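Local atomic coordinates of octopine dehydrogenase (Pecten maximus, PDB entry 3IQD), a protein that catalyses the NADH-dependent reductive condensation of L-arginine with pyruvate to form D-octopine, and the reverse oxidation. Residues V90-H95 with P116-F121. Sequence-based numbering, arbitrary orientation.
Sequences VPAFAH and PSQAGF. With NAI (1,4-dihydronicotinamide adenine dinucleotide), chain B.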
# COMPACT_ATOMS: atom_id res chain seq x y z
N VAL A 90 4.58 7.32 1.24
CA VAL A 90 4.50 7.58 2.67
C VAL A 90 3.53 6.59 3.29
O VAL A 90 2.66 6.07 2.59
CB VAL A 90 3.95 9.01 2.98
CG1 VAL A 90 5.06 10.04 2.97
CG2 VAL A 90 2.81 9.39 2.04
N PRO A 91 3.68 6.31 4.60
CA PRO A 91 2.64 5.58 5.32
C PRO A 91 1.26 6.19 5.05
O PRO A 91 1.10 7.41 5.05
CB PRO A 91 3.02 5.76 6.79
CG PRO A 91 4.49 5.96 6.77
CD PRO A 91 4.82 6.64 5.47
N ALA A 92 0.27 5.33 4.81
CA ALA A 92 -1.05 5.75 4.34
C ALA A 92 -1.72 6.87 5.15
O ALA A 92 -2.55 7.60 4.60
CB ALA A 92 -1.98 4.54 4.21
N PHE A 93 -1.37 7.00 6.43
CA PHE A 93 -1.97 8.04 7.27
C PHE A 93 -1.56 9.45 6.85
O PHE A 93 -2.25 10.42 7.15
CB PHE A 93 -1.69 7.80 8.76
CG PHE A 93 -0.29 8.13 9.20
CD1 PHE A 93 0.65 7.11 9.39
CD2 PHE A 93 0.09 9.44 9.45
CE1 PHE A 93 1.95 7.40 9.80
CE2 PHE A 93 1.39 9.75 9.86
CZ PHE A 93 2.33 8.72 10.04
N ALA A 94 -0.44 9.55 6.13
CA ALA A 94 0.05 10.82 5.60
C ALA A 94 -0.62 11.23 4.29
O ALA A 94 -0.48 12.38 3.86
CB ALA A 94 1.56 10.76 5.43
N HIS A 95 -1.34 10.30 3.66
CA HIS A 95 -1.95 10.55 2.35
C HIS A 95 -2.93 11.72 2.36
O HIS A 95 -2.90 12.56 1.46
CB HIS A 95 -2.61 9.29 1.79
CG HIS A 95 -1.65 8.24 1.34
ND1 HIS A 95 -1.99 6.91 1.25
CD2 HIS A 95 -0.35 8.31 0.97
CE1 HIS A 95 -0.95 6.21 0.83
NE2 HIS A 95 0.06 7.04 0.65
N PRO A 116 3.43 2.70 -2.03
CA PRO A 116 2.23 1.95 -2.34
C PRO A 116 0.97 2.74 -2.00
O PRO A 116 1.05 3.79 -1.36
CB PRO A 116 2.35 0.74 -1.42
CG PRO A 116 3.02 1.26 -0.23
CD PRO A 116 3.95 2.35 -0.70
N SER A 117 -0.18 2.23 -2.42
CA SER A 117 -1.46 2.88 -2.17
C SER A 117 -2.01 2.57 -0.80
O SER A 117 -2.47 3.47 -0.09
CB SER A 117 -2.49 2.40 -3.20
OG SER A 117 -2.52 3.29 -4.30
N GLN A 118 -1.93 1.29 -0.43
CA GLN A 118 -2.79 0.71 0.60
C GLN A 118 -4.24 0.81 0.14
O GLN A 118 -4.52 1.35 -0.93
CB GLN A 118 -2.54 1.35 1.98
CG GLN A 118 -1.13 1.09 2.53
CD GLN A 118 -0.90 -0.37 2.86
OE1 GLN A 118 -1.58 -0.95 3.73
NE2 GLN A 118 0.06 -0.99 2.17
N ALA A 119 -5.17 0.26 0.91
CA ALA A 119 -6.57 0.23 0.48
C ALA A 119 -7.26 1.58 0.69
O ALA A 119 -6.95 2.30 1.63
CB ALA A 119 -7.31 -0.88 1.20
N GLY A 120 -8.19 1.92 -0.21
CA GLY A 120 -9.00 3.13 -0.09
C GLY A 120 -8.36 4.40 -0.60
O GLY A 120 -8.90 5.49 -0.42
N PHE A 121 -7.21 4.25 -1.26
CA PHE A 121 -6.44 5.35 -1.83
C PHE A 121 -7.23 6.23 -2.82
O PHE A 121 -7.16 7.46 -2.78
CB PHE A 121 -5.18 4.77 -2.49
CG PHE A 121 -4.29 5.78 -3.14
CD1 PHE A 121 -4.38 6.02 -4.51
CD2 PHE A 121 -3.34 6.47 -2.40
CE1 PHE A 121 -3.54 6.95 -5.13
CE2 PHE A 121 -2.49 7.40 -3.01
CZ PHE A 121 -2.60 7.64 -4.38
PA NAI B . 8.73 5.55 6.25
O1A NAI B . 8.30 5.05 7.58
O2A NAI B . 10.20 5.51 6.07
O5B NAI B . 8.18 7.04 6.05
C5B NAI B . 8.35 8.03 7.03
C4B NAI B . 7.78 9.30 6.43
O4B NAI B . 6.40 9.42 6.74
C3B NAI B . 8.43 10.56 6.96
O3B NAI B . 9.57 10.89 6.22
C2B NAI B . 7.34 11.58 6.77
O2B NAI B . 7.43 12.17 5.49
C1B NAI B . 6.05 10.78 6.89
N9A NAI B . 5.46 11.00 8.23
C8A NAI B . 5.78 10.36 9.40
N7A NAI B . 5.02 10.87 10.40
C5A NAI B . 4.22 11.83 9.89
C6A NAI B . 3.25 12.66 10.46
N6A NAI B . 2.72 12.31 11.63
N1A NAI B . 2.58 13.57 9.66
C2A NAI B . 2.85 13.65 8.31
N3A NAI B . 3.81 12.82 7.74
C4A NAI B . 4.48 11.93 8.52
O3 NAI B . 7.98 4.73 5.08
PN NAI B . 8.77 3.97 3.90
O1N NAI B . 9.79 3.09 4.51
O2N NAI B . 9.19 4.93 2.84
O5D NAI B . 7.59 3.04 3.33
C5D NAI B . 6.49 3.62 2.66
C4D NAI B . 5.34 2.64 2.64
O4D NAI B . 5.72 1.47 1.94
C3D NAI B . 4.95 2.21 4.05
O3D NAI B . 3.54 2.24 4.15
C2D NAI B . 5.45 0.79 4.19
O2D NAI B . 4.52 0.00 4.90
C1D NAI B . 5.62 0.32 2.75
N1N NAI B . 6.78 -0.58 2.54
C2N NAI B . 8.02 -0.31 3.07
C3N NAI B . 9.09 -1.19 2.84
C7N NAI B . 10.51 -0.69 2.98
O7N NAI B . 10.77 0.59 3.50
N7N NAI B . 11.50 -1.49 2.58
C4N NAI B . 8.88 -2.34 2.09
C5N NAI B . 7.62 -2.61 1.55
C6N NAI B . 6.58 -1.71 1.79
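In the NADH pocket of the nucleotide-binding domain, two loops that follow the parallel neighbouring strands 85-88 and 111-114 meet where His95 and Ala92 of residues 90-95 pack on residues 116-121. Each loop leads directly into a helix, and the contact is buried. The His95 imidazole is sandwiched: the edge of the Phe121 ring comes over one face in a T-shaped stack, centroids 5.4 Å apart and planes at 83°, while Ala92 CA lies against the opposite face, toward the rim. Phe121 carries CG anti to its backbone N (chi1 179°), which sends the ring from the start of helix 121-129 back to His95, with Phe121 CD2 3.9 Å from His95 ND1. At the imidazole edge, His95 CE1 lies 3.3 Å from Ser117 O, close to the ring plane, and Pro116 O is also near. Ser117 O takes a hydrogen bond from Arg381, outside the two segments, and Ser117 OG, above the Phe121 ring toward its rim, bonds to Ser140. On the Ala92 side of the imidazole, past its rim, the Ala92 methyl rests against the aliphatic part of Gln118, with Ala92 CB 3.9 Å from Gln118 CG. A bend at chi2 (-67°) then leads the amide of Gln118, a pyruvate-binding residue, away from Ala92; bound agmatine lies about 5 Å from this side chain. Both loops also touch the dinucleotide. Pro91 CD approaches the adenosine-side O5B at 3.4 Å, and Pro116, preceded by a cis peptide bond, places CD 3.3 Å from O4D of the nicotinamide ribose. No hydrogen bond joins the two segments directly; they meet through the edge-to-face aromatic pair and methyl packing, an apolar contact set between the cofactor-lining prolines and the pyruvate-binding glutamine.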